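Local coordinates for protein serine-tRNA ligase (Naegleria fowleri, PDB 6BLJ) that probably attaches serine to its cognate tRNA, using ATP to form a seryl-adenylate first, as other class II seryl-tRNA synthetases do, at residues K252-K257 / F291-R296; D93-L98 / T122-V127; L10-F15 / D41-L46. One frame throughout, in Å; residues are numbered along the deposited sequence.

Overall arrangement
From the N terminus, contact 3 comes first. It closes the loop between 10-15 and 41-46, which holds helix 23-32, and seats the start of the chain on helix 38-76. Contact 2 follows. It closes the loop from 93-98, in the connection between the two long helices, to helix 114-147. Contact 1 closes last, between helix 252-256 and the loop after helix 285-290, on the catalytic side of the chain. The three loops run in series; none nests or crosses. Contacts 2 and 3 lie along the helical arm, their centres about 33 Å apart. Contact 1 lies about 25 Å from contact 3 and about 44 Å from contact 2, centre to centre.

Contact 1 of 3, residues K252-K257 / F291-R296; sequences KEQMKK and FHLEKR
Leu293 reaches toward helix 252-256 and meets Gln254 and Lys257 with its two methyl groups. The apolar part of the contact is small. Leu293 CD1 lies 3.9 Å from Lys257 CD, so the lysine takes part through its aliphatic chain. Leu293 CD2 stands 3.9 Å from Gln254 NE2, a van der Waals approach of a methyl to an amide nitrogen. Both side chains cross the leucine at about a right angle. CG of Leu293 is anti to the backbone N (chi1 177°), which turns the forked end to the helix. Leu421 of helix 416-421 also packs on Leu293 and Lys257.

Polar bonds hold each side separately. On the helix, Lys256 NZ forms a salt bridge of 2.9 Å with Glu253 OE2, on its syn lone pair. Across from it, residues His292 to Lys295 make a type II beta turn, closed by a bond of 3.1 Å from Lys295 N to His292 O. The extended chain of Lys295 carries NZ to Phe291 O at 2.9 Å, tilted 26° from the carbonyl plane. The same NZ forms a salt bridge with Glu205 of the second subunit.

The amide oxygen OE1 of Gln254 is bonded to Gln208 of that second subunit, and Phe291 meets its Phe216 edge-to-face. The contact thus joins a short helix and a beta turn at a subunit interface, with the turn within the class II synthetase core, which in this family is dimeric.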
loop_
_atom_site.group_PDB
_atom_site.type_symbol
_atom_site.label_atom_id
_atom_site.label_comp_id
_atom_site.label_asym_id
_atom_site.label_seq_id
_atom_site.Cartn_x
_atom_site.Cartn_y
_atom_site.Cartn_z
ATOM N N LYS A 252 -8.463 9.965 -6.940
ATOM C CA LYS A 252 -7.872 8.745 -7.471
ATOM C C LYS A 252 -8.296 8.503 -8.916
ATOM O O LYS A 252 -7.474 8.103 -9.747
ATOM C CB LYS A 252 -8.222 7.561 -6.561
ATOM C CG LYS A 252 -7.589 7.721 -5.167
ATOM C CD LYS A 252 -7.269 6.399 -4.476
ATOM C CE LYS A 252 -6.404 6.645 -3.241
ATOM N NZ LYS A 252 -6.246 5.435 -2.388
ATOM N N GLU A 253 -9.557 8.780 -9.250
ATOM C CA GLU A 253 -9.949 8.550 -10.630
ATOM C C GLU A 253 -9.231 9.503 -11.577
ATOM O O GLU A 253 -8.940 9.117 -12.714
ATOM C CB GLU A 253 -11.468 8.634 -10.778
ATOM C CG GLU A 253 -12.209 7.433 -10.153
ATOM C CD GLU A 253 -11.660 6.074 -10.602
ATOM O OE1 GLU A 253 -11.480 5.851 -11.821
ATOM O OE2 GLU A 253 -11.392 5.224 -9.727
ATOM N N GLN A 254 -8.900 10.714 -11.127
ATOM C CA GLN A 254 -8.125 11.619 -11.970
ATOM C C GLN A 254 -6.683 11.142 -12.084
ATOM O O GLN A 254 -6.102 11.138 -13.177
ATOM C CB GLN A 254 -8.202 13.032 -11.376
ATOM C CG GLN A 254 -9.603 13.644 -11.449
ATOM C CD GLN A 254 -9.920 14.194 -12.818
ATOM O OE1 GLN A 254 -9.162 15.009 -13.342
ATOM N NE2 GLN A 254 -11.048 13.780 -13.395
ATOM N N MET A 255 -6.082 10.740 -10.961
ATOM C CA MET A 255 -4.699 10.266 -11.001
ATOM C C MET A 255 -4.562 9.030 -11.893
ATOM O O MET A 255 -3.554 8.867 -12.592
ATOM C CB MET A 255 -4.204 9.974 -9.581
ATOM C CG MET A 255 -2.727 9.531 -9.494
ATOM S SD MET A 255 -1.600 10.842 -10.035
ATOM C CE MET A 255 -1.495 11.823 -8.528
ATOM N N LYS A 256 -5.574 8.156 -11.906
ATOM C CA LYS A 256 -5.486 6.966 -12.754
ATOM C C LYS A 256 -5.409 7.306 -14.242
ATOM O O LYS A 256 -4.931 6.483 -15.032
ATOM C CB LYS A 256 -6.679 6.043 -12.481
ATOM C CG LYS A 256 -6.448 5.128 -11.284
ATOM C CD LYS A 256 -7.733 4.622 -10.652
ATOM C CE LYS A 256 -8.444 3.604 -11.518
ATOM N NZ LYS A 256 -9.694 3.102 -10.856
ATOM N N LYS A 257 -5.841 8.508 -14.641
ATOM C CA LYS A 257 -5.768 8.915 -16.040
ATOM C C LYS A 257 -4.403 9.446 -16.458
ATOM O O LYS A 257 -4.164 9.586 -17.665
ATOM C CB LYS A 257 -6.819 9.989 -16.339
ATOM C CG LYS A 257 -8.273 9.581 -16.055
ATOM C CD LYS A 257 -9.230 10.755 -16.292
ATOM C CE LYS A 257 -10.704 10.392 -16.042
ATOM N NZ LYS A 257 -11.227 9.490 -17.108
ATOM N N PHE A 291 -5.644 18.669 -16.141
ATOM C CA PHE A 291 -6.236 19.955 -16.504
ATOM C C PHE A 291 -6.771 19.949 -17.932
ATOM O O PHE A 291 -7.720 20.678 -18.244
ATOM C CB PHE A 291 -5.162 21.046 -16.323
ATOM C CG PHE A 291 -5.623 22.468 -16.593
ATOM C CD1 PHE A 291 -5.999 23.300 -15.547
ATOM C CD2 PHE A 291 -5.595 22.999 -17.878
ATOM C CE1 PHE A 291 -6.398 24.628 -15.785
ATOM C CE2 PHE A 291 -5.986 24.310 -18.119
ATOM C CZ PHE A 291 -6.386 25.126 -17.077
ATOM N N HIS A 292 -6.199 19.123 -18.805
ATOM C CA HIS A 292 -6.584 19.101 -20.211
ATOM C C HIS A 292 -7.608 18.027 -20.543
ATOM O O HIS A 292 -7.950 17.863 -21.720
ATOM C CB HIS A 292 -5.339 18.943 -21.089
ATOM C CG HIS A 292 -4.434 20.134 -21.021
ATOM N ND1 HIS A 292 -3.434 20.256 -20.078
ATOM C CD2 HIS A 292 -4.440 21.298 -21.715
ATOM C CE1 HIS A 292 -2.834 21.426 -20.223
ATOM N NE2 HIS A 292 -3.423 22.075 -21.210
ATOM N N LEU A 293 -8.126 17.323 -19.536
ATOM C CA LEU A 293 -9.103 16.263 -19.755
ATOM C C LEU A 293 -10.208 16.704 -20.704
ATOM O O LEU A 293 -10.865 17.730 -20.485
ATOM C CB LEU A 293 -9.715 15.836 -18.419
ATOM C CG LEU A 293 -10.819 14.774 -18.504
ATOM C CD1 LEU A 293 -10.270 13.436 -18.968
ATOM C CD2 LEU A 293 -11.539 14.626 -17.164
ATOM N N GLU A 294 -10.396 15.919 -21.766
ATOM C CA GLU A 294 -11.535 16.051 -22.681
ATOM C C GLU A 294 -11.601 17.415 -23.361
ATOM O O GLU A 294 -12.676 17.884 -23.728
ATOM C CB GLU A 294 -12.849 15.745 -21.956
ATOM C CG GLU A 294 -13.083 14.237 -21.795
ATOM C CD GLU A 294 -13.956 13.879 -20.606
ATOM O OE1 GLU A 294 -14.613 14.786 -20.060
ATOM O OE2 GLU A 294 -13.973 12.692 -20.205
ATOM N N LYS A 295 -10.462 18.053 -23.573
ATOM C CA LYS A 295 -10.427 19.296 -24.327
ATOM C C LYS A 295 -9.978 19.033 -25.762
ATOM O O LYS A 295 -9.393 17.995 -26.076
ATOM C CB LYS A 295 -9.516 20.316 -23.643
ATOM C CG LYS A 295 -10.106 20.834 -22.336
ATOM C CD LYS A 295 -9.220 21.883 -21.688
ATOM C CE LYS A 295 -9.897 22.503 -20.463
ATOM N NZ LYS A 295 -8.891 23.057 -19.512
ATOM N N ARG A 296 -10.286 19.985 -26.636
ATOM C CA ARG A 296 -9.975 19.912 -28.056
ATOM C C ARG A 296 -9.250 21.185 -28.469
ATOM O O ARG A 296 -9.678 22.284 -28.111
ATOM C CB ARG A 296 -11.278 19.757 -28.847
ATOM C CG ARG A 296 -11.170 19.158 -30.216
ATOM C CD ARG A 296 -12.523 18.557 -30.584
ATOM N NE ARG A 296 -12.444 17.655 -31.729
ATOM C CZ ARG A 296 -13.159 16.541 -31.848
ATOM N NH1 ARG A 296 -13.026 15.780 -32.926
ATOM N NH2 ARG A 296 -13.999 16.181 -30.883
#

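Contact 2 of 3, residues D93-L98 / T122-V127; sequences DDVYAL and TYITEV
Val95 packs against Tyr123 and Ile124 on helix 114-147, and its short side chain carries the contact from the loop side. The CA atoms of Val95 and Ile124 are 7.8 Å apart, the nearest such pair. From CA, the CB of Val95 points toward the helix. At CB the chain forks, and each methyl has its own neighbour.

CG1 is anti to the carbonyl carbon (chi1 -64°). This places it at the edge of the Tyr123 ring, near the ring plane. It lies 3.6 Å from Tyr123 CE2 and 3.9 Å from Tyr123 CD2, so it meets the CD2-CE2 edge of the ring and not a face. CG2, the other branch, approaches Ile124 CG1 more loosely, at 4.4 Å. The valine therefore lies against two consecutive residues of the helix.

With CG anti to the backbone N (chi1 173°), the Tyr123 ring presents its CD2-CE2 edge to Val95. One turn further on, Val127 CB lies 4.0 Å above one face of this ring, offset toward the rim. The backbone bond from Val127 N to Tyr123 O, 2.8 Å long, belongs to the helix that carries both residues. His128 meets the Tyr123 ring as well, and Leu120 and His128 also pack on Val95.

Ile124 reaches on to Ile60, Phe63 and Ile67 of helix 38-76. Glu126 forms a salt bridge with Arg51 of the third subunit. The contact seats the connection between the two long helices against the second of them. This belongs to the antiparallel helical arm of seryl-tRNA synthetases, which in relatives grips the long variable arm of tRNA.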
loop_
_atom_site.group_PDB
_atom_site.type_symbol
_atom_site.label_atom_id
_atom_site.label_comp_id
_atom_site.label_asym_id
_atom_site.label_seq_id
_atom_site.Cartn_x
_atom_site.Cartn_y
_atom_site.Cartn_z
ATOM N N ASP A 93 -34.407 -24.612 -31.668
ATOM C CA ASP A 93 -33.149 -25.305 -31.398
ATOM C C ASP A 93 -32.033 -24.817 -32.314
ATOM O O ASP A 93 -30.858 -24.858 -31.932
ATOM C CB ASP A 93 -33.325 -26.817 -31.556
ATOM C CG ASP A 93 -33.995 -27.462 -30.357
ATOM O OD1 ASP A 93 -34.123 -26.799 -29.302
ATOM O OD2 ASP A 93 -34.397 -28.638 -30.475
ATOM N N ASP A 94 -32.378 -24.356 -33.520
ATOM C CA ASP A 94 -31.381 -23.946 -34.503
ATOM C C ASP A 94 -31.984 -23.057 -35.586
ATOM O O ASP A 94 -32.330 -23.549 -36.664
ATOM C CB ASP A 94 -30.750 -25.184 -35.146
ATOM C CG ASP A 94 -29.544 -24.848 -36.006
ATOM O OD1 ASP A 94 -29.051 -23.700 -35.936
ATOM O OD2 ASP A 94 -29.092 -25.743 -36.756
ATOM N N VAL A 95 -32.101 -21.749 -35.334
ATOM C CA VAL A 95 -32.745 -20.903 -36.338
ATOM C C VAL A 95 -31.873 -20.749 -37.575
ATOM O O VAL A 95 -32.392 -20.464 -38.655
ATOM C CB VAL A 95 -33.104 -19.510 -35.778
ATOM C CG1 VAL A 95 -34.134 -19.624 -34.676
ATOM C CG2 VAL A 95 -31.860 -18.787 -35.279
ATOM N N TYR A 96 -30.556 -20.926 -37.437
ATOM C CA TYR A 96 -29.650 -20.768 -38.571
ATOM C C TYR A 96 -29.981 -21.723 -39.716
ATOM O O TYR A 96 -29.779 -21.378 -40.885
ATOM C CB TYR A 96 -28.215 -20.980 -38.106
ATOM C CG TYR A 96 -27.724 -19.906 -37.169
ATOM C CD1 TYR A 96 -27.094 -18.776 -37.663
ATOM C CD2 TYR A 96 -27.888 -20.021 -35.789
ATOM C CE1 TYR A 96 -26.636 -17.792 -36.829
ATOM C CE2 TYR A 96 -27.424 -19.028 -34.929
ATOM C CZ TYR A 96 -26.804 -17.914 -35.465
ATOM O OH TYR A 96 -26.331 -16.910 -34.660
ATOM N N ALA A 97 -30.494 -22.919 -39.410
ATOM C CA ALA A 97 -30.706 -23.904 -40.461
ATOM C C ALA A 97 -31.808 -23.492 -41.427
ATOM O O ALA A 97 -31.866 -24.028 -42.535
ATOM C CB ALA A 97 -31.018 -25.273 -39.850
ATOM N N LEU A 98 -32.668 -22.537 -41.047
ATOM C CA LEU A 98 -33.768 -22.119 -41.911
ATOM C C LEU A 98 -33.354 -21.083 -42.947
ATOM O O LEU A 98 -34.092 -20.865 -43.914
ATOM C CB LEU A 98 -34.923 -21.539 -41.082
ATOM C CG LEU A 98 -35.898 -22.452 -40.330
ATOM C CD1 LEU A 98 -35.202 -23.233 -39.229
ATOM C CD2 LEU A 98 -37.042 -21.623 -39.750
ATOM N N THR A 122 -39.238 -11.996 -33.632
ATOM C CA THR A 122 -39.098 -11.520 -32.258
ATOM C C THR A 122 -38.089 -12.365 -31.488
ATOM O O THR A 122 -37.227 -11.837 -30.779
ATOM C CB THR A 122 -40.457 -11.572 -31.558
ATOM O OG1 THR A 122 -41.355 -10.647 -32.182
ATOM C CG2 THR A 122 -40.309 -11.233 -30.066
ATOM N N TYR A 123 -38.182 -13.685 -31.633
ATOM C CA TYR A 123 -37.241 -14.582 -30.980
ATOM C C TYR A 123 -35.809 -14.289 -31.415
ATOM O O TYR A 123 -34.909 -14.145 -30.576
ATOM C CB TYR A 123 -37.631 -16.029 -31.292
ATOM C CG TYR A 123 -36.646 -17.060 -30.807
ATOM C CD1 TYR A 123 -36.630 -17.469 -29.482
ATOM C CD2 TYR A 123 -35.752 -17.652 -31.688
ATOM C CE1 TYR A 123 -35.727 -18.428 -29.039
ATOM C CE2 TYR A 123 -34.852 -18.610 -31.256
ATOM C CZ TYR A 123 -34.843 -18.992 -29.932
ATOM O OH TYR A 123 -33.947 -19.942 -29.498
ATOM N N ILE A 124 -35.592 -14.157 -32.726
ATOM C CA ILE A 124 -34.259 -13.855 -33.250
ATOM C C ILE A 124 -33.719 -12.559 -32.653
ATOM O O ILE A 124 -32.554 -12.485 -32.244
ATOM C CB ILE A 124 -34.299 -13.791 -34.790
ATOM C CG1 ILE A 124 -34.418 -15.207 -35.368
ATOM C CG2 ILE A 124 -33.062 -13.066 -35.325
ATOM C CD1 ILE A 124 -34.803 -15.256 -36.851
ATOM N N THR A 125 -34.561 -11.525 -32.576
ATOM C CA THR A 125 -34.118 -10.254 -32.005
ATOM C C THR A 125 -33.791 -10.402 -30.524
ATOM O O THR A 125 -32.744 -9.940 -30.059
ATOM C CB THR A 125 -35.194 -9.178 -32.208
ATOM O OG1 THR A 125 -35.300 -8.857 -33.601
ATOM C CG2 THR A 125 -34.837 -7.900 -31.420
ATOM N N GLU A 126 -34.672 -11.058 -29.765
ATOM C CA GLU A 126 -34.494 -11.104 -28.316
ATOM C C GLU A 126 -33.396 -12.072 -27.882
ATOM O O GLU A 126 -32.721 -11.820 -26.885
ATOM C CB GLU A 126 -35.819 -11.463 -27.642
ATOM C CG GLU A 126 -36.852 -10.330 -27.665
ATOM C CD GLU A 126 -38.195 -10.729 -27.046
ATOM O OE1 GLU A 126 -38.336 -11.891 -26.608
ATOM O OE2 GLU A 126 -39.115 -9.882 -27.001
ATOM N N VAL A 127 -33.206 -13.176 -28.593
ATOM C CA VAL A 127 -32.310 -14.233 -28.147
ATOM C C VAL A 127 -30.979 -14.206 -28.891
ATOM O O VAL A 127 -29.933 -14.489 -28.306
ATOM C CB VAL A 127 -33.003 -15.610 -28.278
ATOM C CG1 VAL A 127 -32.042 -16.757 -27.950
ATOM C CG2 VAL A 127 -34.255 -15.669 -27.386
#

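Contact 3 of 3, residues L10-F15 / D41-L46; sequences LDINLF and DKVIEL
At the base of the N-terminal helical arm, the segment leading into helix 23-32 packs on the long helix 38-76. Phe15 and Ile12 face Val43 and Ile44 there. The arm is the coiled-coil tRNA-binding element characteristic of seryl-tRNA synthetases. The nearest CA atoms are those of Phe15 and Ile44, 6.3 Å apart.

The main interaction is a CH-pi contact. Val43 CG1 lies over one face of the Phe15 ring, 3.7 Å from its centroid and 20° off the ring normal. Val43 CG1 is anti to the backbone N (chi1 170°), and this sets the methyl over the ring. Val43 CB is also close to the rim, 3.6 Å from Phe15 CE2. Phe15 and Val43 cross at about a right angle. Ile12 reaches the same methyl with its tip, CD1 lying 3.8 Å from Val43 CG1. That methyl therefore touches both Ile12 and Phe15.

Phe15 and Val43 both also touch Ile150. Val146 and Leu147 of helix 114-147 add to this packing, against Val43 and Phe15 respectively. The N-terminal segment is thus in touch with both long helices.

The turn before Phe15 is shaped by an Asx motif. Asp11 OD1 accepts from Leu14 N at 3.1 Å, with an N-H...O angle of 144°. Ile44 takes a different part of Phe15. Its CG1 lies at the edge of the ring, near its plane, and is 4.1 Å from Phe15 CB. The same Ile44 CG1 comes within 3.6 Å of the backbone oxygen Phe15 O.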
loop_
_atom_site.group_PDB
_atom_site.type_symbol
_atom_site.label_atom_id
_atom_site.label_comp_id
_atom_site.label_asym_id
_atom_site.label_seq_id
_atom_site.Cartn_x
_atom_site.Cartn_y
_atom_site.Cartn_z
ATOM N N LEU A 10 0.928 4.612 -31.592
ATOM C CA LEU A 10 0.355 3.310 -31.277
ATOM C C LEU A 10 -1.168 3.423 -31.295
ATOM O O LEU A 10 -1.754 4.077 -30.427
ATOM C CB LEU A 10 0.855 2.831 -29.916
ATOM C CG LEU A 10 0.313 1.484 -29.433
ATOM C CD1 LEU A 10 0.805 0.367 -30.353
ATOM C CD2 LEU A 10 0.698 1.223 -27.963
ATOM N N ASP A 11 -1.808 2.814 -32.296
ATOM C CA ASP A 11 -3.261 2.683 -32.344
ATOM C C ASP A 11 -3.618 1.351 -32.999
ATOM O O ASP A 11 -2.763 0.663 -33.563
ATOM C CB ASP A 11 -3.919 3.866 -33.080
ATOM C CG ASP A 11 -3.534 3.948 -34.566
ATOM O OD1 ASP A 11 -2.835 3.056 -35.088
ATOM O OD2 ASP A 11 -3.921 4.938 -35.219
ATOM N N ILE A 12 -4.909 1.011 -32.969
ATOM C CA ILE A 12 -5.311 -0.318 -33.413
ATOM C C ILE A 12 -4.985 -0.523 -34.884
ATOM O O ILE A 12 -4.621 -1.630 -35.292
ATOM C CB ILE A 12 -6.809 -0.551 -33.114
ATOM C CG1 ILE A 12 -7.222 -1.985 -33.483
ATOM C CG2 ILE A 12 -7.676 0.499 -33.785
ATOM C CD1 ILE A 12 -6.415 -3.054 -32.779
ATOM N N ASN A 13 -5.046 0.543 -35.688
ATOM C CA ASN A 13 -4.764 0.418 -37.115
ATOM C C ASN A 13 -3.334 -0.029 -37.381
ATOM O O ASN A 13 -3.081 -0.750 -38.358
ATOM C CB ASN A 13 -5.063 1.739 -37.829
ATOM C CG ASN A 13 -6.544 1.904 -38.143
ATOM O OD1 ASN A 13 -7.247 0.923 -38.380
ATOM N ND2 ASN A 13 -7.021 3.144 -38.151
ATOM N N LEU A 14 -2.382 0.382 -36.535
ATOM C CA LEU A 14 -0.995 -0.026 -36.741
ATOM C C LEU A 14 -0.840 -1.542 -36.675
ATOM O O LEU A 14 0.075 -2.105 -37.292
ATOM C CB LEU A 14 -0.102 0.640 -35.688
ATOM C CG LEU A 14 1.409 0.530 -35.909
ATOM C CD1 LEU A 14 1.823 1.176 -37.234
ATOM C CD2 LEU A 14 2.168 1.161 -34.738
ATOM N N PHE A 15 -1.735 -2.225 -35.957
ATOM C CA PHE A 15 -1.694 -3.681 -35.853
ATOM C C PHE A 15 -2.224 -4.392 -37.094
ATOM O O PHE A 15 -2.017 -5.604 -37.221
ATOM C CB PHE A 15 -2.521 -4.156 -34.654
ATOM C CG PHE A 15 -1.981 -3.735 -33.312
ATOM C CD1 PHE A 15 -2.156 -2.439 -32.854
ATOM C CD2 PHE A 15 -1.350 -4.657 -32.485
ATOM C CE1 PHE A 15 -1.685 -2.053 -31.607
ATOM C CE2 PHE A 15 -0.878 -4.277 -31.232
ATOM C CZ PHE A 15 -1.041 -2.970 -30.801
ATOM N N ASP A 41 0.664 -10.047 -31.166
ATOM C CA ASP A 41 -0.138 -11.083 -31.802
ATOM C C ASP A 41 -1.460 -11.294 -31.080
ATOM O O ASP A 41 -2.471 -11.590 -31.726
ATOM C CB ASP A 41 0.634 -12.399 -31.855
ATOM C CG ASP A 41 1.739 -12.383 -32.881
ATOM O OD1 ASP A 41 1.702 -11.523 -33.787
ATOM O OD2 ASP A 41 2.639 -13.245 -32.792
ATOM N N LYS A 42 -1.478 -11.139 -29.751
ATOM C CA LYS A 42 -2.733 -11.260 -29.013
ATOM C C LYS A 42 -3.725 -10.185 -29.430
ATOM O O LYS A 42 -4.923 -10.465 -29.578
ATOM C CB LYS A 42 -2.482 -11.197 -27.502
ATOM N N VAL A 43 -3.252 -8.947 -29.621
ATOM C CA VAL A 43 -4.139 -7.882 -30.085
ATOM C C VAL A 43 -4.658 -8.198 -31.484
ATOM O O VAL A 43 -5.850 -8.026 -31.774
ATOM C CB VAL A 43 -3.429 -6.515 -30.040
ATOM C CG1 VAL A 43 -4.278 -5.464 -30.755
ATOM C CG2 VAL A 43 -3.182 -6.072 -28.590
ATOM N N ILE A 44 -3.778 -8.671 -32.368
ATOM C CA ILE A 44 -4.198 -9.005 -33.726
ATOM C C ILE A 44 -5.278 -10.083 -33.700
ATOM O O ILE A 44 -6.316 -9.960 -34.362
ATOM C CB ILE A 44 -2.992 -9.436 -34.574
ATOM C CG1 ILE A 44 -2.030 -8.261 -34.774
ATOM C CG2 ILE A 44 -3.454 -9.968 -35.942
ATOM C CD1 ILE A 44 -0.713 -8.664 -35.394
ATOM N N GLU A 45 -5.055 -11.144 -32.912
ATOM C CA GLU A 45 -6.019 -12.240 -32.828
ATOM C C GLU A 45 -7.363 -11.756 -32.297
ATOM O O GLU A 45 -8.415 -12.069 -32.867
ATOM C CB GLU A 45 -5.465 -13.363 -31.946
ATOM N N LEU A 46 -7.347 -10.977 -31.211
ATOM C CA LEU A 46 -8.587 -10.467 -30.640
ATOM C C LEU A 46 -9.283 -9.498 -31.587
ATOM O O LEU A 46 -10.515 -9.422 -31.597
ATOM C CB LEU A 46 -8.315 -9.790 -29.293
ATOM C CG LEU A 46 -7.850 -10.696 -28.150
ATOM C CD1 LEU A 46 -7.347 -9.862 -26.965
ATOM C CD2 LEU A 46 -8.969 -11.623 -27.716
#